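Local coordinates for beta-ketoacyl-[acyl-carrier-protein] synthase FabY (PDB 4CW4) that catalyses the condensation of acetyl-CoA with malonyl-ACP to give acetoacetyl-ACP, the primer with which fatty acid synthesis begins, at residues 226-232 and 259-265; 321-325 and 360-364; 350-356 and 502-508; 428-432 and 461-465. All blocks are in the same frame, centred on the assembly; numbering follows the deposited sequence. Where two conformers were deposited one is given.

Contact 1: residues 226-232 and 259-265; sequences SGSIMSQ and GFNSMPT
Ser-228 and Asn-261 are joined by two hydrogen bonds. Asn-261 ND2 gives its hydrogen to Ser-228 O at 3.0 Å, the oxygen lying close to the amide plane and met almost head-on, with a C=O...donor angle of 173°. In return Ser-228 N reaches Asn-261 O at 3.2 Å, in the carbonyl plane and on a lone pair. The other end of the Asn-261 amide, OD1, bonds to Thr-283 OG1 of the second subunit. Gln-232 makes the next link: its bend at chi2 (70°) swings the amide back across the contact, and NE2 meets Phe-260 O at 2.8 Å from above the carbonyl plane. Met-263 N, closing a type I turn, approaches that oxygen from the opposite face. Gln-232 OE1 accepts from Ser-228 OG at 3.0 Å, which helps to fix the amide's rotation. In this thiolase-fold enzyme the contact ties the loop after strand 222-225 to the start of helix 263-273, buried at the dimer interface. A backbone bond, Gln-232 N to Gly-259 O at 3.0 Å, pins the 226-232 segment at its last residue. The Pro-264 ring packs on the glutamine, Pro-264 CG 3.7 Å from Gln-232 OE1, while Gly-227 CA sits 3.1 Å from Asn-261 O.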
loop_
_atom_site.group_PDB
_atom_site.type_symbol
_atom_site.label_atom_id
_atom_site.label_comp_id
_atom_site.label_asym_id
_atom_site.label_seq_id
_atom_site.Cartn_x
_atom_site.Cartn_y
_atom_site.Cartn_z
ATOM N N SER A 226 4.616 6.154 -5.418
ATOM C CA SER A 226 4.282 5.145 -6.429
ATOM C C SER A 226 3.725 3.891 -5.748
ATOM O O SER A 226 3.188 3.997 -4.658
ATOM C CB SER A 226 5.482 4.824 -7.315
ATOM O OG SER A 226 5.069 4.009 -8.392
ATOM N N GLY A 227 3.825 2.735 -6.401
ATOM C CA GLY A 227 3.409 1.466 -5.823
ATOM C C GLY A 227 2.527 0.655 -6.753
ATOM O O GLY A 227 2.348 0.999 -7.924
ATOM N N SER A 228 2.013 -0.452 -6.227
ATOM C CA SER A 228 1.058 -1.323 -6.930
ATOM C C SER A 228 -0.048 -1.669 -5.941
ATOM O O SER A 228 0.152 -1.549 -4.725
ATOM C CB SER A 228 1.737 -2.616 -7.392
ATOM O OG SER A 228 2.235 -3.356 -6.275
ATOM N N ILE A 229 -1.218 -2.078 -6.428
ATOM C CA ILE A 229 -2.231 -2.590 -5.504
ATOM C C ILE A 229 -2.141 -4.079 -5.226
ATOM O O ILE A 229 -2.596 -4.517 -4.180
ATOM C CB ILE A 229 -3.700 -2.243 -5.872
ATOM C CG1 ILE A 229 -4.184 -2.950 -7.146
ATOM C CG2 ILE A 229 -3.875 -0.732 -5.951
ATOM C CD1 ILE A 229 -5.695 -2.711 -7.403
ATOM N N MET A 230 -1.584 -4.867 -6.148
ATOM C CA MET A 230 -1.536 -6.323 -5.943
ATOM C C MET A 230 -0.356 -6.815 -5.112
ATOM O O MET A 230 -0.401 -7.940 -4.614
ATOM C CB MET A 230 -1.503 -7.078 -7.275
ATOM C CG MET A 230 -2.644 -6.784 -8.241
ATOM S SD MET A 230 -4.291 -7.146 -7.600
ATOM C CE MET A 230 -4.090 -8.862 -7.224
ATOM N N SER A 231 0.659 -5.963 -4.939
ATOM C CA SER A 231 2.048 -6.376 -4.678
ATOM C C SER A 231 2.568 -6.987 -5.985
ATOM O O SER A 231 1.797 -7.197 -6.925
ATOM C CB SER A 231 2.176 -7.380 -3.518
ATOM O OG SER A 231 1.531 -6.902 -2.341
ATOM N N GLN A 232 3.867 -7.255 -6.069
ATOM C CA GLN A 232 4.423 -7.916 -7.245
ATOM C C GLN A 232 4.222 -9.413 -7.051
ATOM O O GLN A 232 4.871 -10.023 -6.198
ATOM C CB GLN A 232 5.902 -7.564 -7.454
ATOM C CG GLN A 232 6.151 -6.110 -7.925
ATOM C CD GLN A 232 5.868 -5.092 -6.837
ATOM O OE1 GLN A 232 4.970 -4.259 -6.966
ATOM N NE2 GLN A 232 6.649 -5.136 -5.779
ATOM N N GLY A 259 8.726 -8.207 -3.447
ATOM C CA GLY A 259 7.294 -8.287 -3.635
ATOM C C GLY A 259 6.500 -7.147 -3.030
ATOM O O GLY A 259 5.382 -6.893 -3.478
ATOM N N PHE A 260 7.057 -6.457 -2.036
ATOM C CA PHE A 260 6.304 -5.421 -1.328
ATOM C C PHE A 260 5.739 -4.376 -2.281
ATOM O O PHE A 260 6.411 -3.934 -3.226
ATOM C CB PHE A 260 7.173 -4.686 -0.317
ATOM C CG PHE A 260 7.493 -5.491 0.894
ATOM C CD1 PHE A 260 6.487 -5.910 1.750
ATOM C CD2 PHE A 260 8.779 -5.870 1.171
ATOM C CE1 PHE A 260 6.766 -6.658 2.852
ATOM C CE2 PHE A 260 9.048 -6.625 2.285
ATOM C CZ PHE A 260 8.039 -7.009 3.125
ATOM N N ASN A 261 4.516 -3.940 -1.995
ATOM C CA ASN A 261 3.826 -2.992 -2.880
ATOM C C ASN A 261 4.481 -1.623 -2.953
ATOM O O ASN A 261 4.158 -0.843 -3.844
ATOM C CB ASN A 261 2.326 -2.905 -2.556
ATOM C CG ASN A 261 1.999 -1.832 -1.553
ATOM O OD1 ASN A 261 2.661 -1.673 -0.528
ATOM N ND2 ASN A 261 0.946 -1.086 -1.851
ATOM N N SER A 262 5.402 -1.341 -2.032
ATOM C CA SER A 262 6.162 -0.086 -2.070
ATOM C C SER A 262 7.369 -0.110 -2.988
ATOM O O SER A 262 7.979 0.926 -3.239
ATOM C CB SER A 262 6.630 0.290 -0.664
ATOM O OG SER A 262 7.504 -0.716 -0.145
ATOM N N MET A 263 7.734 -1.287 -3.482
ATOM C CA MET A 263 8.985 -1.407 -4.213
ATOM C C MET A 263 9.071 -0.617 -5.520
ATOM O O MET A 263 10.165 -0.187 -5.877
ATOM C CB MET A 263 9.366 -2.875 -4.393
ATOM C CG MET A 263 9.844 -3.458 -3.082
ATOM S SD MET A 263 11.575 -2.980 -2.755
ATOM C CE MET A 263 11.635 -3.030 -0.965
ATOM N N PRO A 264 7.941 -0.390 -6.229
ATOM C CA PRO A 264 8.037 0.509 -7.387
ATOM C C PRO A 264 8.529 1.908 -6.997
ATOM O O PRO A 264 9.233 2.541 -7.762
ATOM C CB PRO A 264 6.598 0.551 -7.915
ATOM C CG PRO A 264 6.074 -0.818 -7.586
ATOM C CD PRO A 264 6.644 -1.084 -6.199
ATOM N N THR A 265 8.164 2.357 -5.803
ATOM C CA THR A 265 8.608 3.624 -5.227
ATOM C C THR A 265 10.049 3.513 -4.712
ATOM O O THR A 265 10.907 4.344 -5.018
ATOM C CB THR A 265 7.699 3.970 -4.022
ATOM O OG1 THR A 265 6.336 3.852 -4.441
ATOM C CG2 THR A 265 8.004 5.367 -3.494
HETATM O O HOH W 1 2.847 -5.596 -0.342
#

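Contact 2: residues 321-325 and 360-364; sequences CIEGY and GFTLA
Phe-361 and Tyr-325 meet because their first torsions turn both rings into the space between helix 319-327 and the loop before strand 366-374. Phe-361 has CG between its backbone N and carbonyl carbon (chi1 79°), which carries the ring inward, whereas Tyr-325 has CG anti to the carbonyl carbon (chi1 -76°). The result is a T-shaped, edge-to-face pair in the ketosynthase fold: centroids 5.3 Å apart, planes at 74°, with the phenylalanine edge directed at a face of the tyrosine. Phe-361 CZ lies over that face, displaced toward the rim, and comes closest to Tyr-325 CD1 at 3.7 Å. The pair lies next to the active site. The Phe-361 ring also meets that of His-477, a predicted active-site residue, and Tyr-325 lies near Cys-286, the inferred catalytic cysteine. Tyr-325 also packs on Phe-260 of the second subunit. No hydrogen bond crosses between the two segments; the rest is apolar packing by the forked end of Leu-363. One branch, Leu-363 CD1, approaches Tyr-325 CE2 at 4.2 Å, and the other turns to the preceding helical turn, where Leu-363 CD2 is 4.2 Å from Cys-321 CB and 3.8 Å from Ile-322 CG1.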
loop_
_atom_site.group_PDB
_atom_site.type_symbol
_atom_site.label_atom_id
_atom_site.label_comp_id
_atom_site.label_asym_id
_atom_site.label_seq_id
_atom_site.Cartn_x
_atom_site.Cartn_y
_atom_site.Cartn_z
ATOM N N CYS A 321 -4.123 -13.725 -10.833
ATOM C CA CYS A 321 -4.855 -12.457 -10.831
ATOM C C CYS A 321 -6.086 -12.560 -11.701
ATOM O O CYS A 321 -7.149 -12.089 -11.331
ATOM C CB CYS A 321 -3.975 -11.329 -11.316
ATOM S SG CYS A 321 -2.582 -11.030 -10.295
ATOM N N ILE A 322 -5.931 -13.180 -12.867
ATOM C CA ILE A 322 -7.042 -13.329 -13.778
ATOM C C ILE A 322 -8.131 -14.182 -13.130
ATOM O O ILE A 322 -9.308 -13.811 -13.147
ATOM C CB ILE A 322 -6.596 -13.913 -15.141
ATOM C CG1 ILE A 322 -5.656 -12.937 -15.865
ATOM C CG2 ILE A 322 -7.807 -14.243 -16.002
ATOM C CD1 ILE A 322 -4.929 -13.561 -17.048
ATOM N N GLU A 323 -7.755 -15.319 -12.546
ATOM C CA GLU A 323 -8.753 -16.146 -11.883
ATOM C C GLU A 323 -9.395 -15.453 -10.690
ATOM O O GLU A 323 -10.593 -15.600 -10.467
ATOM C CB GLU A 323 -8.199 -17.510 -11.479
ATOM C CG GLU A 323 -9.310 -18.409 -10.936
ATOM C CD GLU A 323 -8.883 -19.795 -10.515
ATOM O OE1 GLU A 323 -7.737 -20.208 -10.770
ATOM O OE2 GLU A 323 -9.735 -20.493 -9.924
ATOM N N GLY A 324 -8.605 -14.698 -9.932
ATOM C CA GLY A 324 -9.122 -13.984 -8.761
ATOM C C GLY A 324 -10.204 -12.966 -9.119
ATOM O O GLY A 324 -11.245 -12.881 -8.465
ATOM N N TYR A 325 -9.957 -12.177 -10.161
ATOM C CA TYR A 325 -10.969 -11.242 -10.628
ATOM C C TYR A 325 -12.160 -11.931 -11.299
ATOM O O TYR A 325 -13.299 -11.514 -11.124
ATOM C CB TYR A 325 -10.367 -10.184 -11.544
ATOM C CG TYR A 325 -9.587 -9.104 -10.827
ATOM C CD1 TYR A 325 -10.232 -8.140 -10.076
ATOM C CD2 TYR A 325 -8.211 -9.050 -10.910
ATOM C CE1 TYR A 325 -9.522 -7.139 -9.426
ATOM C CE2 TYR A 325 -7.490 -8.048 -10.281
ATOM C CZ TYR A 325 -8.152 -7.105 -9.526
ATOM O OH TYR A 325 -7.453 -6.118 -8.874
ATOM N N GLY A 360 -17.718 -6.709 -18.291
ATOM C CA GLY A 360 -16.630 -6.782 -17.326
ATOM C C GLY A 360 -15.376 -6.107 -17.840
ATOM O O GLY A 360 -15.216 -5.881 -19.049
ATOM N N PHE A 361 -14.472 -5.794 -16.919
ATOM C CA PHE A 361 -13.269 -5.087 -17.290
ATOM C C PHE A 361 -12.205 -6.029 -17.854
ATOM O O PHE A 361 -12.313 -7.258 -17.760
ATOM C CB PHE A 361 -12.773 -4.148 -16.159
ATOM C CG PHE A 361 -12.015 -4.795 -15.013
ATOM C CD1 PHE A 361 -10.652 -5.004 -15.081
ATOM C CD2 PHE A 361 -12.650 -5.036 -13.818
ATOM C CE1 PHE A 361 -9.942 -5.504 -14.022
ATOM C CE2 PHE A 361 -11.934 -5.552 -12.728
ATOM C CZ PHE A 361 -10.581 -5.781 -12.849
ATOM N N THR A 362 -11.195 -5.430 -18.469
ATOM C CA THR A 362 -10.047 -6.132 -19.003
ATOM C C THR A 362 -8.804 -5.736 -18.225
ATOM O O THR A 362 -8.483 -4.556 -18.110
ATOM C CB THR A 362 -9.862 -5.759 -20.480
ATOM O OG1 THR A 362 -10.949 -6.305 -21.235
ATOM C CG2 THR A 362 -8.538 -6.285 -21.038
ATOM N N LEU A 363 -8.104 -6.734 -17.709
ATOM C CA LEU A 363 -6.897 -6.527 -16.940
ATOM C C LEU A 363 -5.758 -6.058 -17.848
ATOM O O LEU A 363 -5.618 -6.539 -18.967
ATOM C CB LEU A 363 -6.538 -7.850 -16.276
ATOM C CG LEU A 363 -5.452 -7.857 -15.228
ATOM C CD1 LEU A 363 -5.864 -7.032 -14.035
ATOM C CD2 LEU A 363 -5.182 -9.284 -14.821
ATOM N N ALA A 364 -4.935 -5.133 -17.358
ATOM C CA ALA A 364 -3.848 -4.565 -18.133
ATOM C C ALA A 364 -2.634 -4.269 -17.262
ATOM O O ALA A 364 -2.738 -4.128 -16.043
ATOM C CB ALA A 364 -4.296 -3.298 -18.811
#

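Contact 3: residues 350-356 and 502-508; sequences RASRPFG and IKTIDKV
Arg-350 grips the backbone of Thr-504 side-on: NE and NH2 both donate to Thr-504 O, at 2.9 and 3.0 Å, with the oxygen in the guanidinium plane and both nitrogens on the same face of the carbonyl. Arg-350 NH2 also forms a salt bridge to Asp-506 OD2 at 2.9 Å, meeting the carboxylate from above its plane; the two flat groups stand nearly perpendicular, at 88°. Asp-506 has two conformers and touches a crystal neighbour, so this bridge may vary. Arg-350 NH1 is answered by water 2, and water 3 links Arg-353 NH1 to Asp-506 OD2. Thr-504 OG1, placed between the backbone N and carbonyl carbon by chi1 of 54°, donates to Ser-352 O at 2.7 Å on a lone pair. Arg-353 NE turns back to Arg-350 O in a weak bond. The rest is apolar packing, with Ile-502 CG2 3.8 Å from Pro-354 CD and Ile-502 CD1 3.9 Å from Phe-355 CD2, at the ring edge. The contact joins two loops of the ketosynthase fold, one leading to strand 366-374 and one to strand 517-519. Helix 472-475 packs against Pro-354, Ile-502 and Thr-504, helix 334-341 against Arg-353, and helix 444-461 against Phe-355.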
loop_
_atom_site.group_PDB
_atom_site.type_symbol
_atom_site.label_atom_id
_atom_site.label_comp_id
_atom_site.label_asym_id
_atom_site.label_seq_id
_atom_site.Cartn_x
_atom_site.Cartn_y
_atom_site.Cartn_z
ATOM N N ARG A 350 -11.917 -5.779 -28.951
ATOM C CA ARG A 350 -13.051 -4.984 -28.476
ATOM C C ARG A 350 -13.550 -5.526 -27.134
ATOM O O ARG A 350 -14.719 -5.363 -26.780
ATOM C CB ARG A 350 -14.166 -4.974 -29.516
ATOM C CG ARG A 350 -13.746 -4.279 -30.810
ATOM C CD ARG A 350 -14.815 -4.361 -31.876
ATOM N NE ARG A 350 -16.029 -3.660 -31.488
ATOM C CZ ARG A 350 -17.170 -3.671 -32.159
ATOM N NH1 ARG A 350 -17.284 -4.357 -33.287
ATOM N NH2 ARG A 350 -18.213 -3.002 -31.682
ATOM N N ALA A 351 -12.660 -6.138 -26.356
ATOM C CA ALA A 351 -13.091 -6.688 -25.069
ATOM C C ALA A 351 -13.553 -5.593 -24.108
ATOM O O ALA A 351 -14.407 -5.832 -23.256
ATOM C CB ALA A 351 -11.996 -7.503 -24.431
ATOM N N SER A 352 -12.967 -4.411 -24.251
ATOM C CA SER A 352 -13.242 -3.286 -23.364
ATOM C C SER A 352 -14.104 -2.241 -24.075
ATOM O O SER A 352 -13.651 -1.555 -25.001
ATOM C CB SER A 352 -11.938 -2.682 -22.872
ATOM O OG SER A 352 -12.195 -1.740 -21.844
ATOM N N ARG A 353 -15.353 -2.155 -23.617
ATOM C CA ARG A 353 -16.430 -1.397 -24.260
ATOM C C ARG A 353 -17.113 -0.441 -23.268
ATOM O O ARG A 353 -18.281 -0.634 -22.919
ATOM C CB ARG A 353 -17.474 -2.395 -24.802
ATOM C CG ARG A 353 -16.992 -3.192 -26.003
ATOM C CD ARG A 353 -17.783 -4.504 -26.144
ATOM N NE ARG A 353 -17.469 -5.300 -27.330
ATOM C CZ ARG A 353 -18.167 -5.298 -28.464
ATOM N NH1 ARG A 353 -19.222 -4.495 -28.616
ATOM N NH2 ARG A 353 -17.804 -6.102 -29.461
ATOM N N PRO A 354 -16.359 0.517 -22.715
ATOM C CA PRO A 354 -16.956 1.470 -21.763
ATOM C C PRO A 354 -18.235 2.106 -22.317
ATOM O O PRO A 354 -18.243 2.554 -23.448
ATOM C CB PRO A 354 -15.858 2.529 -21.590
ATOM C CG PRO A 354 -14.590 1.848 -21.993
ATOM C CD PRO A 354 -14.991 0.889 -23.091
ATOM N N PHE A 355 -19.289 2.115 -21.508
ATOM C CA PHE A 355 -20.572 2.743 -21.834
ATOM C C PHE A 355 -21.358 2.084 -22.963
ATOM O O PHE A 355 -22.434 2.555 -23.293
ATOM C CB PHE A 355 -20.405 4.251 -22.050
ATOM C CG PHE A 355 -19.869 4.942 -20.828
ATOM C CD1 PHE A 355 -20.651 5.085 -19.693
ATOM C CD2 PHE A 355 -18.569 5.378 -20.795
ATOM C CE1 PHE A 355 -20.130 5.650 -18.549
ATOM C CE2 PHE A 355 -18.046 5.968 -19.664
ATOM C CZ PHE A 355 -18.832 6.117 -18.538
ATOM N N GLY A 356 -20.846 0.974 -23.505
ATOM C CA GLY A 356 -21.575 0.189 -24.473
ATOM C C GLY A 356 -22.157 -1.057 -23.855
ATOM O O GLY A 356 -22.025 -1.265 -22.661
ATOM N N ILE A 502 -14.666 6.390 -28.013
ATOM C CA ILE A 502 -14.750 5.026 -27.475
ATOM C C ILE A 502 -14.995 4.135 -28.694
ATOM O O ILE A 502 -16.136 3.820 -29.049
ATOM C CB ILE A 502 -15.862 4.876 -26.422
ATOM C CG1 ILE A 502 -15.743 5.986 -25.363
ATOM C CG2 ILE A 502 -15.777 3.482 -25.800
ATOM C CD1 ILE A 502 -16.795 5.928 -24.275
ATOM N N LYS A 503 -13.918 3.757 -29.371
ATOM C CA LYS A 503 -14.056 3.178 -30.715
ATOM C C LYS A 503 -14.511 1.735 -30.706
ATOM O O LYS A 503 -14.914 1.206 -31.739
ATOM C CB LYS A 503 -12.747 3.321 -31.493
ATOM C CG LYS A 503 -12.399 4.753 -31.737
ATOM C CD LYS A 503 -11.113 4.915 -32.522
ATOM C CE LYS A 503 -10.803 6.367 -32.613
ATOM N NZ LYS A 503 -9.378 6.617 -32.390
ATOM N N THR A 504 -14.448 1.097 -29.543
ATOM C CA THR A 504 -14.826 -0.295 -29.417
ATOM C C THR A 504 -16.334 -0.526 -29.337
ATOM O O THR A 504 -16.783 -1.665 -29.467
ATOM C CB THR A 504 -14.208 -0.886 -28.167
ATOM O OG1 THR A 504 -14.578 -0.063 -27.052
ATOM C CG2 THR A 504 -12.694 -0.943 -28.274
ATOM N N ILE A 505 -17.118 0.532 -29.122
ATOM C CA ILE A 505 -18.575 0.390 -29.010
ATOM C C ILE A 505 -19.271 0.845 -30.279
ATOM O O ILE A 505 -18.762 1.695 -31.018
ATOM C CB ILE A 505 -19.159 1.109 -27.751
ATOM C CG1 ILE A 505 -19.145 2.628 -27.903
ATOM C CG2 ILE A 505 -18.387 0.664 -26.502
ATOM C CD1 ILE A 505 -19.855 3.345 -26.761
ATOM N N ASP A 506 -20.451 0.289 -30.531
ATOM C CA ASP A 506 -21.213 0.677 -31.712
ATOM C C ASP A 506 -22.213 1.739 -31.425
ATOM O O ASP A 506 -22.641 2.464 -32.324
ATOM C CB ASP A 506 -21.908 -0.535 -32.291
ATOM C CG ASP A 506 -20.942 -1.432 -32.982
ATOM O OD1 ASP A 506 -20.174 -0.886 -33.789
ATOM O OD2 ASP A 506 -20.904 -2.638 -32.680
ATOM N N LYS A 507 -22.604 1.783 -30.169
ATOM C CA LYS A 507 -23.443 2.818 -29.636
ATOM C C LYS A 507 -23.466 2.646 -28.131
ATOM O O LYS A 507 -23.088 1.606 -27.575
ATOM C CB LYS A 507 -24.848 2.762 -30.201
ATOM C CG LYS A 507 -25.800 1.807 -29.529
ATOM C CD LYS A 507 -27.236 2.284 -29.712
ATOM C CE LYS A 507 -28.145 1.604 -28.708
ATOM N NZ LYS A 507 -27.857 0.153 -28.669
ATOM N N VAL A 508 -23.927 3.690 -27.477
ATOM C CA VAL A 508 -24.001 3.717 -26.032
ATOM C C VAL A 508 -25.157 2.819 -25.591
ATOM O O VAL A 508 -26.225 2.821 -26.215
ATOM C CB VAL A 508 -24.168 5.182 -25.581
ATOM C CG1 VAL A 508 -24.467 5.265 -24.111
ATOM C CG2 VAL A 508 -22.906 5.977 -25.937
HETATM O O HOH W 2 -19.956 -4.270 -34.383
HETATM O O HOH W 3 -21.860 -4.034 -30.412
#

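Contact 4: residues 428-432 and 461-465; sequences DTVRH and FGIDG
Arg-431 carries most of this contact, reaching from helix 427-433 to the end of helix 444-461 and gripping Phe-461 O with two nitrogens. Its chain runs extended from CG to NE (chi2 172°, chi3 175°), long enough to lay the guanidinium edge against the carbonyl. Arg-431 NE makes the straighter bond, 2.8 Å to Phe-461 O with an N-H...O angle of 166°; Arg-431 NH2 adds a longer one to Phe-461 O at 3.2 Å, coming from above the carbonyl plane. The oxygen lies in the guanidinium plane for both. On the way the aliphatic part of the arginine passes along the next peptide, with Arg-431 CD 3.5 Å from Gly-462 O. Gly-462 itself ends the helix in a Schellman motif, its positive phi turning the chain out of the last turn and toward strand 466-469. Ile-463 follows as the second element. Ile-463 CD1 touches Val-430 CG1 at 3.9 Å, and Ile-463 CG1 lies 4.2 Å from Arg-431 CG. Val-430, the third, faces inward and also packs on Val-418, Val-422 and Val-425 of helix 409-425, continuing the hydrophobic layer between the helices. Nearer the surface, water 4 bridges the backbones: it donates to Arg-431 O at 2.7 Å and accepts from Asp-464 N at 3.0 Å. The C-terminal domain's helix end is thus held by a positive side chain on a carbonyl at its C-terminus, where the helix dipole would probably strengthen the attraction, alongside a small apolar contact between Val-430 and Ile-463.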
loop_
_atom_site.group_PDB
_atom_site.type_symbol
_atom_site.label_atom_id
_atom_site.label_comp_id
_atom_site.label_asym_id
_atom_site.label_seq_id
_atom_site.Cartn_x
_atom_site.Cartn_y
_atom_site.Cartn_z
ATOM N N ASP A 428 -18.107 29.453 -16.851
ATOM C CA ASP A 428 -18.176 29.368 -18.310
ATOM C C ASP A 428 -17.162 28.367 -18.846
ATOM O O ASP A 428 -17.489 27.537 -19.699
ATOM C CB ASP A 428 -17.952 30.737 -18.949
ATOM C CG ASP A 428 -18.040 30.689 -20.466
ATOM O OD1 ASP A 428 -19.162 30.535 -20.981
ATOM O OD2 ASP A 428 -16.988 30.783 -21.135
ATOM N N THR A 429 -15.933 28.433 -18.341
ATOM C CA THR A 429 -14.890 27.514 -18.802
ATOM C C THR A 429 -15.220 26.067 -18.421
ATOM O O THR A 429 -14.998 25.156 -19.193
ATOM C CB THR A 429 -13.505 27.933 -18.283
ATOM O OG1 THR A 429 -13.146 29.184 -18.874
ATOM C CG2 THR A 429 -12.450 26.905 -18.662
ATOM N N VAL A 430 -15.758 25.855 -17.234
ATOM C CA VAL A 430 -16.193 24.516 -16.863
ATOM C C VAL A 430 -17.337 24.039 -17.772
ATOM O O VAL A 430 -17.339 22.900 -18.235
ATOM C CB VAL A 430 -16.591 24.452 -15.385
ATOM C CG1 VAL A 430 -17.303 23.127 -15.058
ATOM C CG2 VAL A 430 -15.355 24.598 -14.508
ATOM N N ARG A 431 -18.289 24.924 -18.059
ATOM C CA ARG A 431 -19.439 24.539 -18.858
ATOM C C ARG A 431 -19.117 24.266 -20.310
ATOM O O ARG A 431 -19.770 23.439 -20.922
ATOM C CB ARG A 431 -20.540 25.599 -18.776
ATOM C CG ARG A 431 -21.275 25.566 -17.451
ATOM C CD ARG A 431 -22.228 26.756 -17.314
ATOM N NE ARG A 431 -23.007 26.644 -16.086
ATOM C CZ ARG A 431 -23.715 27.631 -15.549
ATOM N NH1 ARG A 431 -23.762 28.834 -16.127
ATOM N NH2 ARG A 431 -24.379 27.417 -14.423
ATOM N N HIS A 432 -18.138 24.963 -20.876
ATOM C CA HIS A 432 -17.915 24.893 -22.312
ATOM C C HIS A 432 -16.523 24.477 -22.743
ATOM O O HIS A 432 -16.280 24.297 -23.930
ATOM C CB HIS A 432 -18.272 26.246 -22.934
ATOM C CG HIS A 432 -19.676 26.664 -22.663
ATOM N ND1 HIS A 432 -20.759 26.030 -23.232
ATOM C CD2 HIS A 432 -20.182 27.621 -21.851
ATOM C CE1 HIS A 432 -21.872 26.599 -22.804
ATOM N NE2 HIS A 432 -21.550 27.562 -21.961
ATOM N N PHE A 461 -24.359 21.833 -12.136
ATOM C CA PHE A 461 -23.481 22.937 -12.529
ATOM C C PHE A 461 -23.881 23.548 -13.880
ATOM O O PHE A 461 -23.176 24.398 -14.417
ATOM C CB PHE A 461 -22.017 22.478 -12.518
ATOM C CG PHE A 461 -21.475 22.282 -11.133
ATOM C CD1 PHE A 461 -20.905 23.340 -10.444
ATOM C CD2 PHE A 461 -21.566 21.050 -10.502
ATOM C CE1 PHE A 461 -20.420 23.164 -9.156
ATOM C CE2 PHE A 461 -21.093 20.880 -9.203
ATOM C CZ PHE A 461 -20.521 21.941 -8.540
ATOM N N GLY A 462 -25.011 23.118 -14.426
ATOM C CA GLY A 462 -25.522 23.706 -15.655
ATOM C C GLY A 462 -24.672 23.396 -16.867
ATOM O O GLY A 462 -24.573 24.215 -17.772
ATOM N N ILE A 463 -24.083 22.199 -16.896
ATOM C CA ILE A 463 -23.284 21.746 -18.020
ATOM C C ILE A 463 -24.169 20.915 -18.931
ATOM O O ILE A 463 -24.969 20.110 -18.458
ATOM C CB ILE A 463 -22.123 20.846 -17.543
ATOM C CG1 ILE A 463 -21.355 21.541 -16.410
ATOM C CG2 ILE A 463 -21.207 20.518 -18.701
ATOM C CD1 ILE A 463 -20.245 20.684 -15.777
ATOM N N ASP A 464 -24.020 21.102 -20.235
ATOM C CA ASP A 464 -24.702 20.252 -21.202
ATOM C C ASP A 464 -23.662 19.754 -22.199
ATOM O O ASP A 464 -22.620 20.375 -22.357
ATOM C CB ASP A 464 -25.823 21.020 -21.902
ATOM C CG ASP A 464 -26.796 20.102 -22.626
ATOM O OD1 ASP A 464 -26.844 18.883 -22.314
ATOM O OD2 ASP A 464 -27.516 20.600 -23.510
ATOM N N GLY A 465 -23.931 18.623 -22.842
ATOM C CA GLY A 465 -23.009 18.057 -23.816
ATOM C C GLY A 465 -21.603 17.850 -23.268
ATOM O O GLY A 465 -20.609 18.096 -23.955
HETATM O O HOH W 4 -22.466 23.409 -21.307
HETATM O O HOH W 5 -19.713 20.879 -22.123
#

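Overall arrangement
Contacts 1 and 2 are wholly buried and both touch the second subunit. They meet each other where Met-230 packs on Tyr-325 and Cys-321, yet one is held by amide and backbone hydrogen bonds and the other by rings and aliphatic groups alone. Contact 3, only partly buried, shares with contact 2 the connection between helix 334-341 and strand 366-374, and the two touch at Thr-362 and Ala-351; they interleave along the chain. Contact 4, also partly buried, is the most remote, its centre about 30 Å from the centre of the chain and its nearest atoms about 12 Å from those of contact 3. Toward the surface, arginines on carbonyl oxygens and bridging waters become the main theme.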